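Cell division protein FtsI/penicillin binding protein 2 (Legionella pneumophila subsp. pneumophila ATCC 43290, PDB 4ZTK) probably cross-links peptidoglycan as a D,D-transpeptidase during cell division, through a penicillin-binding-protein transpeptidase domain. Local coordinates at residues Gln144-Gly147 and Val148-Arg152; Ile185-Ile189 and Glu190-Lys194; Ala238-Gly242 and Val243-Gly247. One frame throughout, in Å; residues are numbered along the deposited sequence.

Overall arrangement
Three short-range contacts follow one another along a single chain and illustrate how a penicillin-binding transpeptidase domain starts, ends and joins its elements. Contact 1 is a break between helices 136-146 and 148-157 at the surface, its centre about 21 Å from the centre of the chain. Contact 2 starts helix 189-200, packed on the five-stranded antiparallel sheet. Contact 3 leads into strand 246-253, an outermost strand of that sheet. Centres are about 21 Å apart for contacts 1 and 2, about 23 Å for 2 and 3, and about 32 Å for 1 and 3. Contact 1 thus belongs to the helical part, while contact 3 feeds a strand whose K(T/S)G-type pattern is consistent with the family's active site.

Contact 1 (Gln144-Gly147 and Val148-Arg152); sequences QEAG and VPVIR
Ala-146 sets its methyl group against Ile-151, with CB 3.8 Å from CG1 of the isoleucine, and so spans a helix-glycine-helix junction. One helix ends at Ala-146, the next begins at Val-148, and Gly-147 between them is both the residue that leaves the first helix and the N-cap of the second. Its positive phi of 101° explains the choice of residue: a side chain here would be pressed against the carbonyl oxygen of Ala-146. The chain can therefore turn within a single residue and start a new helix at once.

Two branched side chains close over the turn from the second helix. In Ile-151, CG1 stands beside the backbone N (chi1 -67°), which directs that branch back to the junction, where the terminal CD1 also reaches the Ala-146 methyl. Val-150 leans on the same alanine differently: its CG2 lies 3.4 Å from the Ala-146 O, while CG1 stays more loosely beside the methyl group. Pro-149 CD lies next to the Gly-147 carbonyl in the first turn.

Beyond the junction, Ile-151 is buried against Ile-86 and Ala-89 of helix 83-92 and Leu-176 of helix 172-181, so the bend is fitted to two other helices. Val-148 meets Leu-176 too, and Arg-152 makes a cation-pi contact with Trp-166. The first turn of the new helix is closed by Ile-151 N, which donates to Gly-147 O at 3.0 Å with an N-H...O angle of 168°.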
loop_
_atom_site.group_PDB
_atom_site.type_symbol
_atom_site.label_atom_id
_atom_site.label_comp_id
_atom_site.label_asym_id
_atom_site.label_seq_id
_atom_site.Cartn_x
_atom_site.Cartn_y
_atom_site.Cartn_z
ATOM N N GLN A 144 -9.443 12.788 12.447
ATOM C CA GLN A 144 -10.281 13.922 12.814
ATOM C C GLN A 144 -9.668 14.760 13.926
ATOM O O GLN A 144 -9.792 15.984 13.929
ATOM C CB GLN A 144 -11.688 13.459 13.202
ATOM C CG GLN A 144 -12.470 12.898 12.030
ATOM C CD GLN A 144 -13.791 12.299 12.442
ATOM O OE1 GLN A 144 -13.949 11.830 13.568
ATOM N NE2 GLN A 144 -14.755 12.310 11.530
ATOM N N GLU A 145 -9.002 14.103 14.869
ATOM C CA GLU A 145 -8.367 14.820 15.967
ATOM C C GLU A 145 -7.094 15.543 15.522
ATOM O O GLU A 145 -6.731 16.568 16.091
ATOM C CB GLU A 145 -8.097 13.877 17.141
ATOM C CG GLU A 145 -9.384 13.330 17.762
ATOM C CD GLU A 145 -9.142 12.454 18.975
ATOM O OE1 GLU A 145 -7.965 12.253 19.343
ATOM O OE2 GLU A 145 -10.133 11.967 19.563
ATOM N N ALA A 146 -6.431 15.018 14.495
ATOM C CA ALA A 146 -5.225 15.648 13.963
ATOM C C ALA A 146 -5.577 16.963 13.278
ATOM O O ALA A 146 -4.862 17.955 13.414
ATOM C CB ALA A 146 -4.510 14.709 12.990
ATOM N N GLY A 147 -6.682 16.964 12.542
ATOM C CA GLY A 147 -7.175 18.180 11.922
ATOM C C GLY A 147 -6.833 18.281 10.451
ATOM O O GLY A 147 -5.866 17.681 9.981
ATOM N N VAL A 148 -7.629 19.057 9.726
ATOM C CA VAL A 148 -7.456 19.218 8.286
ATOM C C VAL A 148 -6.081 19.751 7.844
ATOM O O VAL A 148 -5.486 19.195 6.920
ATOM C CB VAL A 148 -8.607 20.052 7.671
ATOM C CG1 VAL A 148 -8.307 20.415 6.222
ATOM C CG2 VAL A 148 -9.913 19.284 7.778
ATOM N N PRO A 149 -5.569 20.820 8.493
ATOM C CA PRO A 149 -4.252 21.305 8.058
ATOM C C PRO A 149 -3.152 20.254 8.214
ATOM O O PRO A 149 -2.344 20.079 7.303
ATOM C CB PRO A 149 -3.985 22.484 8.998
ATOM C CG PRO A 149 -5.335 22.955 9.395
ATOM C CD PRO A 149 -6.162 21.710 9.510
ATOM N N VAL A 150 -3.137 19.556 9.346
ATOM C CA VAL A 150 -2.106 18.556 9.609
ATOM C C VAL A 150 -2.178 17.406 8.613
ATOM O O VAL A 150 -1.166 17.021 8.015
ATOM C CB VAL A 150 -2.209 18.002 11.048
ATOM C CG1 VAL A 150 -1.270 16.818 11.234
ATOM C CG2 VAL A 150 -1.905 19.100 12.062
ATOM N N ILE A 151 -3.379 16.865 8.428
ATOM C CA ILE A 151 -3.563 15.700 7.567
ATOM C C ILE A 151 -3.354 16.019 6.082
ATOM O O ILE A 151 -2.646 15.299 5.384
ATOM C CB ILE A 151 -4.943 15.045 7.782
ATOM C CG1 ILE A 151 -5.033 14.441 9.187
ATOM C CG2 ILE A 151 -5.199 13.968 6.730
ATOM C CD1 ILE A 151 -4.055 13.286 9.437
ATOM N N ARG A 152 -3.968 17.094 5.597
ATOM C CA ARG A 152 -3.833 17.445 4.185
ATOM C C ARG A 152 -2.389 17.775 3.805
ATOM O O ARG A 152 -1.895 17.318 2.779
ATOM C CB ARG A 152 -4.752 18.607 3.811
ATOM C CG ARG A 152 -6.216 18.234 3.686
ATOM C CD ARG A 152 -6.979 19.324 2.944
ATOM N NE ARG A 152 -6.502 19.468 1.573
ATOM C CZ ARG A 152 -6.865 20.448 0.753
ATOM N NH1 ARG A 152 -7.709 21.382 1.166
ATOM N NH2 ARG A 152 -6.375 20.497 -0.478
#

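Contact 2 (Ile185-Ile189 and Glu190-Lys194); sequences IPVTI and ESLIK
Ser-191 OG accepts a hydrogen bond from Thr-188 N at 3.0 Å, nearly straight at 170°. The exchange is reciprocal, for Ser-191 N donates to Thr-188 OG1 over 3.1 Å. Each residue thus uses its hydroxyl oxygen to satisfy the main-chain N-H of the other, and the two bonds tie the N-cap to the first turn of the helix. The torsions make this possible: Thr-188 OG1 sits between its own backbone N and carbonyl carbon (chi1 60°), turned in over the first helical turn, and Ser-191 OG takes the corresponding place on its residue, turned back to the N-cap.

Ordinary helical bonding takes over immediately. Leu-192 N donates to Thr-188 O at 3.0 Å, with the donor tilted 24° from the carbonyl plane, and Ile-193 N donates to Ile-189 O.

Apolar groups flank the polar exchange. Val-187, just ahead of the cap, brings its CB to 3.6 Å from Ser-191 OG, and its CG2 approaches Leu-192 CB more loosely at 4.3 Å. On the face of the helix turned to the sheet, Ile-189 and Ile-193 touch Ala-47 of strand 43-49, and Leu-192 joins Ile-189 on Leu-277 of strand 274-281. Glu-190 extends its chain, and its OE1 accepts a hydrogen bond from Asp-16 N. The paired side-chain-to-backbone bonds of Thr-188 and Ser-191 are those of a capping box, here starting a helix that packs across an antiparallel sheet.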
loop_
_atom_site.group_PDB
_atom_site.type_symbol
_atom_site.label_atom_id
_atom_site.label_comp_id
_atom_site.label_asym_id
_atom_site.label_seq_id
_atom_site.Cartn_x
_atom_site.Cartn_y
_atom_site.Cartn_z
ATOM N N ILE A 185 -9.234 9.746 -2.166
ATOM C CA ILE A 185 -7.855 9.971 -2.581
ATOM C C ILE A 185 -7.506 9.146 -3.819
ATOM O O ILE A 185 -7.426 7.925 -3.749
ATOM C CB ILE A 185 -6.869 9.637 -1.442
ATOM C CG1 ILE A 185 -7.251 10.384 -0.158
ATOM C CG2 ILE A 185 -5.445 9.975 -1.849
ATOM C CD1 ILE A 185 -6.411 10.017 1.051
ATOM N N PRO A 186 -7.304 9.819 -4.961
ATOM C CA PRO A 186 -6.894 9.137 -6.194
ATOM C C PRO A 186 -5.404 8.798 -6.181
ATOM O O PRO A 186 -4.574 9.686 -5.980
ATOM C CB PRO A 186 -7.183 10.181 -7.276
ATOM C CG PRO A 186 -7.018 11.496 -6.576
ATOM C CD PRO A 186 -7.466 11.272 -5.153
ATOM N N VAL A 187 -5.073 7.523 -6.372
ATOM C CA VAL A 187 -3.682 7.108 -6.511
ATOM C C VAL A 187 -3.492 6.271 -7.773
ATOM O O VAL A 187 -4.457 5.819 -8.386
ATOM C CB VAL A 187 -3.169 6.304 -5.278
ATOM C CG1 VAL A 187 -3.300 7.121 -4.000
ATOM C CG2 VAL A 187 -3.897 4.964 -5.143
ATOM N N THR A 188 -2.240 6.096 -8.170
ATOM C CA THR A 188 -1.887 5.112 -9.179
ATOM C C THR A 188 -0.934 4.135 -8.515
ATOM O O THR A 188 -0.505 4.361 -7.381
ATOM C CB THR A 188 -1.184 5.751 -10.393
ATOM O OG1 THR A 188 0.021 6.396 -9.962
ATOM C CG2 THR A 188 -2.091 6.772 -11.075
ATOM N N ILE A 189 -0.614 3.046 -9.202
ATOM C CA ILE A 189 0.356 2.088 -8.683
ATOM C C ILE A 189 1.671 2.814 -8.410
ATOM O O ILE A 189 2.265 2.664 -7.345
ATOM C CB ILE A 189 0.602 0.933 -9.676
ATOM C CG1 ILE A 189 -0.669 0.102 -9.848
ATOM C CG2 ILE A 189 1.736 0.054 -9.196
ATOM C CD1 ILE A 189 -1.161 -0.515 -8.557
ATOM N N GLU A 190 2.091 3.631 -9.371
ATOM C CA GLU A 190 3.330 4.399 -9.259
ATOM C C GLU A 190 3.352 5.378 -8.080
ATOM O O GLU A 190 4.339 5.455 -7.351
ATOM C CB GLU A 190 3.612 5.154 -10.562
ATOM C CG GLU A 190 4.945 5.895 -10.570
ATOM C CD GLU A 190 5.278 6.507 -11.925
ATOM O OE1 GLU A 190 6.476 6.551 -12.282
ATOM O OE2 GLU A 190 4.346 6.947 -12.630
ATOM N N SER A 191 2.278 6.136 -7.893
ATOM C CA SER A 191 2.281 7.143 -6.837
ATOM C C SER A 191 2.202 6.475 -5.470
ATOM O O SER A 191 2.852 6.909 -4.520
ATOM C CB SER A 191 1.144 8.155 -7.022
ATOM O OG SER A 191 -0.107 7.613 -6.629
ATOM N N LEU A 192 1.423 5.402 -5.377
ATOM C CA LEU A 192 1.242 4.715 -4.102
ATOM C C LEU A 192 2.528 4.040 -3.621
ATOM O O LEU A 192 2.897 4.156 -2.449
ATOM C CB LEU A 192 0.091 3.707 -4.175
ATOM C CG LEU A 192 -0.271 3.023 -2.851
ATOM C CD1 LEU A 192 -0.593 4.051 -1.752
ATOM C CD2 LEU A 192 -1.433 2.043 -3.031
ATOM N N ILE A 193 3.220 3.347 -4.522
ATOM C CA ILE A 193 4.448 2.667 -4.131
ATOM C C ILE A 193 5.552 3.680 -3.809
ATOM O O ILE A 193 6.417 3.428 -2.965
ATOM C CB ILE A 193 4.909 1.616 -5.184
ATOM C CG1 ILE A 193 5.951 0.668 -4.579
ATOM C CG2 ILE A 193 5.438 2.292 -6.447
ATOM C CD1 ILE A 193 6.376 -0.472 -5.508
ATOM N N LYS A 194 5.506 4.839 -4.460
ATOM C CA LYS A 194 6.482 5.884 -4.168
ATOM C C LYS A 194 6.256 6.462 -2.771
ATOM O O LYS A 194 7.211 6.811 -2.073
ATOM C CB LYS A 194 6.457 6.984 -5.238
ATOM C CG LYS A 194 7.172 6.593 -6.533
ATOM C CD LYS A 194 7.079 7.692 -7.584
ATOM C CE LYS A 194 7.806 7.300 -8.865
ATOM N NZ LYS A 194 9.291 7.309 -8.715
#

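Contact 3 (Ala238-Gly242 and Val243-Gly247); sequences AVIPG and VSVAG
With chi1 at -59°, Ile-240 places CG2 anti to its backbone N and CG1 beside that N, anti to the carbonyl carbon, so that one side chain serves two valines. Its CG2 lies alongside Val-243, 3.8 Å from the valine CB, the two side chains pointing the same way. The other branch runs to Val-245, where Ile-240 CD1 comes within 4.1 Å of Val-245 CG2 and the side chains cross at about a right angle. Val-245 also sets CG2 3.6 Å from Ala-238 O, on the chain leading into the turn.

The backbone that carries Ile-240 and Val-243 forms a type II beta turn, closed by Val-243 N donating to Ile-240 O at 2.9 Å. The donor is tilted 32° from the carbonyl plane. Gly-242 occupies the third position of the turn with a positive phi of 87°, a conformation that would force a side chain against the carbonyl oxygen of Pro-241; glycine is the usual residue there, and proline suits the position before it.

A water spans the open end of the turn, between its first and last residues. It accepts from Ile-240 N at 2.9 Å and donates to Val-243 O at 2.6 Å, linking a backbone donor on one limb with an acceptor on the other.

The apolar side of the turn faces helix 295-310: Ile-240 touches Ala-307 and Met-308, and Val-245 touches Phe-303. Val-243 also meets Val-267 of strand 259-267. After Val-245 the chain enters strand 246-253, an outermost strand of the sheet, where Ala-246 pairs with Tyr-266 of strand 259-267 and packs against Leu-226 of helix 216-231.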
loop_
_atom_site.group_PDB
_atom_site.type_symbol
_atom_site.label_atom_id
_atom_site.label_comp_id
_atom_site.label_asym_id
_atom_site.label_seq_id
_atom_site.Cartn_x
_atom_site.Cartn_y
_atom_site.Cartn_z
ATOM N N ALA A 238 2.110 -12.563 4.971
ATOM C CA ALA A 238 3.336 -12.008 4.406
ATOM C C ALA A 238 4.563 -12.315 5.262
ATOM O O ALA A 238 5.674 -11.901 4.929
ATOM C CB ALA A 238 3.199 -10.503 4.200
ATOM N N VAL A 239 4.365 -13.038 6.361
ATOM C CA VAL A 239 5.463 -13.354 7.273
ATOM C C VAL A 239 6.537 -14.219 6.616
ATOM O O VAL A 239 6.225 -15.209 5.964
ATOM C CB VAL A 239 4.956 -14.062 8.543
ATOM C CG1 VAL A 239 6.112 -14.724 9.295
ATOM C CG2 VAL A 239 4.217 -13.080 9.441
ATOM N N ILE A 240 7.799 -13.833 6.786
ATOM C CA ILE A 240 8.924 -14.653 6.341
ATOM C C ILE A 240 9.876 -14.884 7.503
ATOM O O ILE A 240 10.516 -13.947 7.972
ATOM C CB ILE A 240 9.714 -13.979 5.213
ATOM C CG1 ILE A 240 8.815 -13.704 4.006
ATOM C CG2 ILE A 240 10.908 -14.833 4.821
ATOM C CD1 ILE A 240 9.465 -12.804 2.965
ATOM N N PRO A 241 9.965 -16.133 7.979
ATOM C CA PRO A 241 10.855 -16.476 9.091
ATOM C C PRO A 241 12.277 -15.973 8.868
ATOM O O PRO A 241 12.895 -16.285 7.849
ATOM C CB PRO A 241 10.829 -18.005 9.088
ATOM C CG PRO A 241 9.476 -18.337 8.563
ATOM C CD PRO A 241 9.192 -17.298 7.515
ATOM N N GLY A 242 12.774 -15.181 9.810
ATOM C CA GLY A 242 14.141 -14.698 9.761
ATOM C C GLY A 242 14.304 -13.419 8.962
ATOM O O GLY A 242 15.409 -12.888 8.846
ATOM N N VAL A 243 13.205 -12.931 8.396
ATOM C CA VAL A 243 13.230 -11.694 7.621
ATOM C C VAL A 243 12.076 -10.791 8.049
ATOM O O VAL A 243 10.910 -11.129 7.855
ATOM C CB VAL A 243 13.124 -11.968 6.108
ATOM C CG1 VAL A 243 13.278 -10.679 5.333
ATOM C CG2 VAL A 243 14.178 -12.983 5.662
ATOM N N SER A 244 12.397 -9.645 8.638
ATOM C CA SER A 244 11.357 -8.735 9.099
ATOM C C SER A 244 10.653 -8.075 7.916
ATOM O O SER A 244 11.292 -7.506 7.030
ATOM C CB SER A 244 11.922 -7.684 10.054
ATOM O OG SER A 244 12.851 -6.847 9.394
ATOM N N VAL A 245 9.330 -8.173 7.904
ATOM C CA VAL A 245 8.534 -7.630 6.815
ATOM C C VAL A 245 7.609 -6.539 7.342
ATOM O O VAL A 245 6.923 -6.723 8.350
ATOM C CB VAL A 245 7.684 -8.729 6.140
ATOM C CG1 VAL A 245 6.927 -8.164 4.962
ATOM C CG2 VAL A 245 8.564 -9.895 5.700
ATOM N N ALA A 246 7.604 -5.400 6.658
ATOM C CA ALA A 246 6.706 -4.302 6.994
ATOM C C ALA A 246 5.683 -4.179 5.882
ATOM O O ALA A 246 6.049 -4.143 4.709
ATOM C CB ALA A 246 7.487 -3.009 7.128
ATOM N N GLY A 247 4.404 -4.119 6.236
ATOM C CA GLY A 247 3.372 -3.986 5.226
ATOM C C GLY A 247 1.973 -3.703 5.734
ATOM O O GLY A 247 1.674 -3.869 6.919
HETATM O O HOH W 1 8.415 -11.626 8.578
#